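PDB 3CM0: adenylate kinase from Thermus thermophilus, which probably catalyses the reversible transfer of the terminal phosphate of ATP to AMP, giving two ADP and helping to balance the cell's adenine nucleotides. Local coordinates for residues Ile8-Pro13 with Leu107-Val112; Lys31-Gly36 with Glu78-Asp83. One frame throughout, in Å; residues are numbered along the deposited sequence.

Interaction 1 of 2, residues Ile8-Pro13 with Leu107-Val112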
ATOM      1  N   ILE A   8       2.256  -4.809   5.541  1.00 10.00           N
ATOM      2  CA  ILE A   8       2.381  -3.857   4.471  1.00  7.59           C
ATOM      3  C   ILE A   8       2.196  -4.605   3.161  1.00  9.12           C
ATOM      4  O   ILE A   8       2.755  -5.688   3.005  1.00 12.13           O
ATOM      5  CB  ILE A   8       3.812  -3.223   4.471  1.00  9.46           C
ATOM      6  CG1 ILE A   8       3.977  -2.330   5.716  1.00  8.91           C
ATOM      7  CG2 ILE A   8       4.022  -2.409   3.227  1.00 11.04           C
ATOM      8  CD1 ILE A   8       5.493  -1.872   5.986  1.00  9.09           C
ATOM      9  N   PHE A   9       1.388  -4.058   2.259  1.00  8.95           N
ATOM     10  CA  PHE A   9       1.190  -4.692   0.929  1.00  9.37           C
ATOM     11  C   PHE A   9       1.832  -3.875  -0.191  1.00 12.48           C
ATOM     12  O   PHE A   9       1.601  -2.670  -0.288  1.00 12.41           O
ATOM     13  CB  PHE A   9      -0.322  -4.803   0.597  1.00 11.48           C
ATOM     14  CG  PHE A   9      -1.012  -5.928   1.280  1.00 15.43           C
ATOM     15  CD1 PHE A   9      -1.279  -7.112   0.592  1.00 17.92           C
ATOM     16  CD2 PHE A   9      -1.405  -5.826   2.616  1.00 13.99           C
ATOM     17  CE1 PHE A   9      -1.941  -8.156   1.227  1.00 19.22           C
ATOM     18  CE2 PHE A   9      -2.061  -6.867   3.249  1.00 17.74           C
ATOM     19  CZ  PHE A   9      -2.331  -8.032   2.563  1.00 18.65           C
ATOM     20  N   LEU A  10       2.609  -4.542  -1.060  1.00 15.05           N
ATOM     21  CA  LEU A  10       3.234  -3.916  -2.229  1.00 10.35           C
ATOM     22  C   LEU A  10       2.841  -4.751  -3.490  1.00 13.22           C
ATOM     23  O   LEU A  10       2.665  -5.971  -3.433  1.00 14.83           O
ATOM     24  CB  LEU A  10       4.761  -3.907  -2.117  1.00 12.81           C
ATOM     25  CG  LEU A  10       5.389  -3.172  -0.912  1.00 14.54           C
ATOM     26  CD1 LEU A  10       6.889  -3.372  -0.966  1.00 18.34           C
ATOM     27  CD2 LEU A  10       5.031  -1.678  -0.931  1.00 20.27           C
ATOM     28  N   GLY A  11       2.674  -4.088  -4.607  1.00 19.59           N
ATOM     29  CA  GLY A  11       2.328  -4.834  -5.813  1.00 18.72           C
ATOM     30  C   GLY A  11       1.983  -3.877  -6.921  1.00 21.57           C
ATOM     31  O   GLY A  11       1.583  -2.749  -6.662  1.00 18.06           O
ATOM     32  N   PRO A  12       2.155  -4.293  -8.176  1.00 19.71           N
ATOM     33  CA  PRO A  12       1.849  -3.444  -9.336  1.00 24.23           C
ATOM     34  C   PRO A  12       0.351  -3.350  -9.599  1.00 21.19           C
ATOM     35  O   PRO A  12      -0.439  -4.139  -9.103  1.00 19.66           O
ATOM     36  CB  PRO A  12       2.540  -4.175 -10.489  1.00 24.12           C
ATOM     37  CG  PRO A  12       2.312  -5.669 -10.077  1.00 20.78           C
ATOM     38  CD  PRO A  12       2.667  -5.618  -8.589  1.00 22.85           C
ATOM     39  N   PRO A  13      -0.053  -2.362 -10.398  1.00 22.76           N
ATOM     40  CA  PRO A  13      -1.451  -2.166 -10.759  1.00 23.31           C
ATOM     41  C   PRO A  13      -1.831  -3.464 -11.463  1.00 25.89           C
ATOM     42  O   PRO A  13      -1.012  -4.031 -12.215  1.00 26.63           O
ATOM     43  CB  PRO A  13      -1.389  -1.017 -11.752  1.00 27.66           C
ATOM     44  CG  PRO A  13      -0.229  -0.229 -11.295  1.00 32.23           C
ATOM     45  CD  PRO A  13       0.794  -1.272 -10.899  1.00 19.88           C
ATOM     46  N   LEU A 107       4.641  -8.097  10.672  1.00 12.71           N
ATOM     47  CA  LEU A 107       4.477  -9.520  10.339  1.00 15.82           C
ATOM     48  C   LEU A 107       5.072  -9.869   8.976  1.00 17.06           C
ATOM     49  O   LEU A 107       5.481 -11.010   8.724  1.00 18.22           O
ATOM     50  CB  LEU A 107       2.990  -9.918  10.304  1.00 16.30           C
ATOM     51  CG  LEU A 107       2.235  -9.827  11.648  1.00 22.80           C
ATOM     52  CD1 LEU A 107       0.756 -10.167  11.470  1.00 26.79           C
ATOM     53  CD2 LEU A 107       2.871 -10.775  12.623  1.00 24.66           C
ATOM     54  N   GLY A 108       5.067  -8.898   8.084  1.00 14.45           N
ATOM     55  CA  GLY A 108       5.593  -9.134   6.747  1.00 12.79           C
ATOM     56  C   GLY A 108       5.206  -8.027   5.788  1.00 13.42           C
ATOM     57  O   GLY A 108       4.325  -7.222   6.073  1.00 12.06           O
ATOM     58  N   VAL A 109       5.933  -7.954   4.674  1.00  8.64           N
ATOM     59  CA  VAL A 109       5.652  -7.012   3.620  1.00  7.51           C
ATOM     60  C   VAL A 109       5.309  -7.937   2.458  1.00 11.11           C
ATOM     61  O   VAL A 109       6.162  -8.624   1.917  1.00 12.03           O
ATOM     62  CB  VAL A 109       6.915  -6.162   3.286  1.00  7.81           C
ATOM     63  CG1 VAL A 109       6.649  -5.246   2.133  1.00  9.15           C
ATOM     64  CG2 VAL A 109       7.229  -5.318   4.541  1.00  8.20           C
ATOM     65  N   VAL A 110       4.037  -7.969   2.117  1.00 10.45           N
ATOM     66  CA  VAL A 110       3.547  -8.843   1.048  1.00 11.66           C
ATOM     67  C   VAL A 110       3.834  -8.223  -0.314  1.00  9.30           C
ATOM     68  O   VAL A 110       3.438  -7.094  -0.576  1.00 12.10           O
ATOM     69  CB  VAL A 110       2.026  -9.043   1.211  1.00 13.76           C
ATOM     70  CG1 VAL A 110       1.460  -9.886   0.046  1.00 13.46           C
ATOM     71  CG2 VAL A 110       1.770  -9.703   2.531  1.00 16.95           C
ATOM     72  N   LEU A 111       4.538  -8.968  -1.179  1.00 10.54           N
ATOM     73  CA  LEU A 111       4.821  -8.469  -2.525  1.00  9.56           C
ATOM     74  C   LEU A 111       4.111  -9.424  -3.475  1.00 10.87           C
ATOM     75  O   LEU A 111       4.546 -10.574  -3.638  1.00 10.26           O
ATOM     76  CB  LEU A 111       6.332  -8.489  -2.829  1.00  8.80           C
ATOM     77  CG  LEU A 111       6.677  -8.014  -4.267  1.00 13.16           C
ATOM     78  CD1 LEU A 111       6.393  -6.516  -4.435  1.00 14.07           C
ATOM     79  CD2 LEU A 111       8.208  -8.243  -4.493  1.00 13.97           C
ATOM     80  N   VAL A 112       3.011  -8.958  -4.065  1.00  9.93           N
ATOM     81  CA  VAL A 112       2.239  -9.797  -4.982  1.00 11.08           C
ATOM     82  C   VAL A 112       2.892  -9.750  -6.351  1.00 11.69           C
ATOM     83  O   VAL A 112       3.017  -8.688  -6.955  1.00 15.34           O
ATOM     84  CB  VAL A 112       0.779  -9.308  -5.072  1.00 15.44           C
ATOM     85  CG1 VAL A 112      -0.051 -10.274  -5.954  1.00 19.17           C
ATOM     86  CG2 VAL A 112       0.181  -9.226  -3.645  1.00 18.21           C
TER

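Interaction 2 of 2, residues Lys31-Gly36 with Glu78-Asp83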
ATOM      1  N   LYS A  31      -6.991  -2.667  10.887  1.00 18.50           N
ATOM      2  CA  LYS A  31      -7.481  -1.405  10.374  1.00 16.72           C
ATOM      3  C   LYS A  31      -6.603  -1.065   9.160  1.00 22.20           C
ATOM      4  O   LYS A  31      -5.361  -0.918   9.293  1.00 16.46           O
ATOM      5  CB  LYS A  31      -7.352  -0.294  11.423  1.00 23.76           C
ATOM      6  CG  LYS A  31      -7.855   1.046  10.913  1.00 37.29           C
ATOM      7  CD  LYS A  31      -8.172   2.030  12.044  1.00 37.83           C
ATOM      8  CE  LYS A  31      -6.954   2.389  12.859  1.00 46.30           C
ATOM      9  NZ  LYS A  31      -7.262   3.444  13.870  1.00 40.34           N
ATOM     10  N   LYS A  32      -7.235  -0.956   7.989  1.00 17.22           N
ATOM     11  CA  LYS A  32      -6.537  -0.619   6.752  1.00 23.34           C
ATOM     12  C   LYS A  32      -6.431   0.895   6.669  1.00 28.53           C
ATOM     13  O   LYS A  32      -7.420   1.606   6.525  1.00 24.43           O
ATOM     14  CB  LYS A  32      -7.314  -1.172   5.545  1.00 29.40           C
ATOM     15  CG  LYS A  32      -6.667  -0.975   4.187  1.00 22.55           C
ATOM     16  CD  LYS A  32      -7.429  -1.820   3.151  1.00 28.90           C
ATOM     17  CE  LYS A  32      -6.876  -1.740   1.731  1.00 34.40           C
ATOM     18  NZ  LYS A  32      -7.089  -0.425   1.064  1.00 40.91           N
ATOM     19  N   LEU A  33      -5.213   1.398   6.763  1.00 23.65           N
ATOM     20  CA  LEU A  33      -5.002   2.822   6.744  1.00 24.04           C
ATOM     21  C   LEU A  33      -4.831   3.428   5.354  1.00 30.04           C
ATOM     22  O   LEU A  33      -4.273   2.816   4.447  1.00 31.11           O
ATOM     23  CB  LEU A  33      -3.772   3.169   7.585  1.00 19.50           C
ATOM     24  CG  LEU A  33      -3.720   2.619   9.005  1.00 28.62           C
ATOM     25  CD1 LEU A  33      -2.535   3.238   9.723  1.00 26.20           C
ATOM     26  CD2 LEU A  33      -5.021   2.916   9.732  1.00 33.40           C
ATOM     27  N   SER A  34      -5.322   4.649   5.203  1.00 33.45           N
ATOM     28  CA  SER A  34      -5.166   5.382   3.955  1.00 35.92           C
ATOM     29  C   SER A  34      -4.816   6.794   4.383  1.00 36.28           C
ATOM     30  O   SER A  34      -5.654   7.504   4.968  1.00 31.20           O
ATOM     31  CB  SER A  34      -6.464   5.411   3.134  1.00 37.42           C
ATOM     32  OG  SER A  34      -6.405   6.481   2.191  1.00 39.11           O
ATOM     33  N   THR A  35      -3.577   7.197   4.124  1.00 37.02           N
ATOM     34  CA  THR A  35      -3.156   8.538   4.503  1.00 42.57           C
ATOM     35  C   THR A  35      -4.042   9.568   3.777  1.00 39.31           C
ATOM     36  O   THR A  35      -4.527  10.526   4.387  1.00 38.17           O
ATOM     37  CB  THR A  35      -1.620   8.760   4.191  1.00 44.32           C
ATOM     38  OG1 THR A  35      -1.354   8.589   2.790  1.00 40.74           O
ATOM     39  CG2 THR A  35      -0.776   7.739   4.964  1.00 43.48           C
ATOM     40  N   GLY A  36      -4.282   9.345   2.486  1.00 38.51           N
ATOM     41  CA  GLY A  36      -5.119  10.265   1.727  1.00 36.15           C
ATOM     42  C   GLY A  36      -6.522  10.439   2.306  1.00 31.39           C
ATOM     43  O   GLY A  36      -7.013  11.565   2.433  1.00 30.87           O
ATOM     44  N   GLU A  78      -3.916  -1.894  17.481  1.00 29.39           N
ATOM     45  CA  GLU A  78      -3.296  -3.168  17.750  1.00 32.32           C
ATOM     46  C   GLU A  78      -2.987  -3.875  16.432  1.00 30.22           C
ATOM     47  O   GLU A  78      -1.975  -4.562  16.326  1.00 36.09           O
ATOM     48  CB  GLU A  78      -4.224  -4.057  18.578  1.00 40.91           C
ATOM     49  CG  GLU A  78      -4.672  -3.462  19.905  1.00 60.18           C
ATOM     50  CD  GLU A  78      -5.881  -4.188  20.478  1.00 70.44           C
ATOM     51  OE1 GLU A  78      -5.736  -5.351  20.920  1.00 74.80           O
ATOM     52  OE2 GLU A  78      -6.983  -3.591  20.473  1.00 73.90           O
ATOM     53  N   ARG A  79      -3.842  -3.689  15.431  1.00 18.30           N
ATOM     54  CA  ARG A  79      -3.626  -4.395  14.139  1.00 16.57           C
ATOM     55  C   ARG A  79      -3.876  -3.447  12.981  1.00  9.57           C
ATOM     56  O   ARG A  79      -4.998  -2.965  12.791  1.00 16.81           O
ATOM     57  CB  ARG A  79      -4.579  -5.585  14.029  1.00 18.51           C
ATOM     58  CG  ARG A  79      -4.464  -6.562  15.161  1.00 25.95           C
ATOM     59  CD  ARG A  79      -5.432  -7.721  14.898  1.00 27.34           C
ATOM     60  NE  ARG A  79      -5.411  -8.698  15.983  1.00 29.70           N
ATOM     61  CZ  ARG A  79      -6.440  -9.483  16.288  1.00 36.68           C
ATOM     62  NH1 ARG A  79      -7.568  -9.403  15.588  1.00 33.59           N
ATOM     63  NH2 ARG A  79      -6.355 -10.334  17.300  1.00 36.76           N
ATOM     64  N   VAL A  80      -2.824  -3.211  12.181  1.00 11.18           N
ATOM     65  CA  VAL A  80      -2.921  -2.263  11.095  1.00  9.52           C
ATOM     66  C   VAL A  80      -2.340  -2.828   9.790  1.00 11.31           C
ATOM     67  O   VAL A  80      -1.353  -3.590   9.833  1.00 12.44           O
ATOM     68  CB  VAL A  80      -2.114  -0.970  11.467  1.00 20.51           C
ATOM     69  CG1 VAL A  80      -0.627  -1.348  11.742  1.00 15.16           C
ATOM     70  CG2 VAL A  80      -2.206   0.065  10.374  1.00 25.67           C
ATOM     71  N   ILE A  81      -2.949  -2.399   8.687  1.00 13.42           N
ATOM     72  CA  ILE A  81      -2.536  -2.741   7.310  1.00  8.20           C
ATOM     73  C   ILE A  81      -2.261  -1.465   6.534  1.00 14.42           C
ATOM     74  O   ILE A  81      -2.992  -0.461   6.623  1.00 14.24           O
ATOM     75  CB  ILE A  81      -3.629  -3.603   6.602  1.00 12.04           C
ATOM     76  CG1 ILE A  81      -3.558  -5.034   7.169  1.00 13.55           C
ATOM     77  CG2 ILE A  81      -3.449  -3.585   5.114  1.00 16.97           C
ATOM     78  CD1 ILE A  81      -4.628  -5.997   6.569  1.00 19.18           C
ATOM     79  N   PHE A  82      -1.136  -1.489   5.805  1.00 12.29           N
ATOM     80  CA  PHE A  82      -0.732  -0.399   4.960  1.00 10.40           C
ATOM     81  C   PHE A  82      -0.845  -0.894   3.531  1.00 15.41           C
ATOM     82  O   PHE A  82      -0.337  -1.954   3.223  1.00 14.81           O
ATOM     83  CB  PHE A  82       0.723  -0.020   5.260  1.00  8.77           C
ATOM     84  CG  PHE A  82       0.885   0.592   6.647  1.00  8.58           C
ATOM     85  CD1 PHE A  82       0.651   1.949   6.837  1.00 14.42           C
ATOM     86  CD2 PHE A  82       1.261  -0.201   7.728  1.00 12.11           C
ATOM     87  CE1 PHE A  82       0.797   2.521   8.098  1.00 14.34           C
ATOM     88  CE2 PHE A  82       1.410   0.365   9.013  1.00 18.28           C
ATOM     89  CZ  PHE A  82       1.180   1.729   9.184  1.00 11.29           C
ATOM     90  N   ASP A  83      -1.498  -0.114   2.680  1.00 13.75           N
ATOM     91  CA  ASP A  83      -1.687  -0.476   1.278  1.00 20.81           C
ATOM     92  C   ASP A  83      -1.542   0.881   0.569  1.00 20.09           C
ATOM     93  O   ASP A  83      -2.398   1.743   0.693  1.00 37.07           O
ATOM     94  CB  ASP A  83      -3.102  -1.063   1.138  1.00 20.98           C
ATOM     95  CG  ASP A  83      -3.514  -1.286  -0.292  1.00 31.32           C
ATOM     96  OD1 ASP A  83      -2.640  -1.624  -1.116  1.00 27.85           O
ATOM     97  OD2 ASP A  83      -4.722  -1.132  -0.574  1.00 33.78           O
TER
HETATM   98  O   HOH W   1      -5.182   1.805   2.142  1.00 38.65           O
HETATM   99  O   HOH W   2      -1.779   2.626   3.607  1.00 28.75           O

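Interaction 1 of 2, residues Ile8-Pro13 with Leu107-Val112
Ile8 starts the pairing of two neighbouring parallel strands in the central sheet of this P-loop kinase: its N donates to Gly108 O at 3.2 Å, and its O accepts Val110 N at 2.8 Å. On the same side of the sheet the side chains of Ile8 and Val109 lie alongside each other, pointing the same way, and Tyr158 of helix 137-160 packs on both. Phe9 faces the other side, toward helix 17-28. With CG turned beside its backbone N (chi1 -79°), the ring sets one face against Val110, whose CB makes a CH-pi contact 4.3 Å from the ring centroid. Replaced by alanine, Phe9 loses its ring, which would probably leave Val110 CB without the face it packs on and open a gap toward helix 17-28. Leu10 clasps the partner strand by both backbone groups, N to Val110 O at 2.7 Å and O from Val112 N. Its CD1 reaches back to Val109 CG1 at 3.6 Å. Beyond it the chain turns off into the P-loop, and Pro12 CD rests 3.5 Å from Val112 O. Backbone bonds between two buried strands whose touching side chains are all apolar are consistent with a firm base for the P-loop.

Interaction 2 of 2, residues Lys31-Gly36 with Glu78-Asp83
With its first three torsions all near 180° the Lys32 chain runs out extended, and a bend at chi4 (-70°) turns NZ onto Asp83, whose carboxylate is carried toward it with CG anti to the backbone N. They meet at the C-terminal end of two parallel strands, 31-33 at the edge of the sheet and 79-83 next to it, in the Rossmann-like core of the P-loop kinases. NZ forms a salt bridge with OD2 at 3.0 Å, on the anti lone pair of that oxygen; OD1 is held in a second salt bridge by Lys17, a predicted ATP-binding residue, so each carboxylate oxygen is gripped by a lysine. Three backbone bonds join the strands: Lys31 N to Arg79 O, Ile81 N to Lys31 O, and Leu33 N to Ile81 O at 2.9 Å. Across the sheet from the salt bridge, Leu33 crosses Val80 at about a right angle, its CD1 pressed tightly on Val80 CG2 at 3.3 Å, and runs alongside Phe82, with CD1 3.8 Å from Phe82 CE1. Ser34 caps the next helix, its OG bonded to Asp37 N, at the start of the NMP region. Two waters bridge the strands: one accepts from Lys32 NZ and donates to Leu33 O and Asp83 O; the other accepts from Asp83 N and donates to Leu33 O at 2.6 Å.

How the interactions relate
Interactions 1 and 2 belong to one parallel sheet, their centres about 13 Å apart, and strands 4-10 and 79-83 join them. Phe9 N lies 2.9 Å from Phe82 O, a probable hydrogen bond. On one side of the sheet Phe9 CD2 packs on Ile81 CG2 at 3.9 Å; on the other, Ile8 CG1 meets Phe82 CD2 at 4.0 Å. Along the chain, interaction 2 is nested within the loop closed by interaction 1. The strands of both run with their C-terminal ends toward the predicted nucleotide sites: 8-13 runs into the predicted ATP-binding loop, and 31-36 holds Thr35, predicted to bind AMP. Lys17 spans both contacts, packing on Phe9 of one and reaching Asp83 of the other.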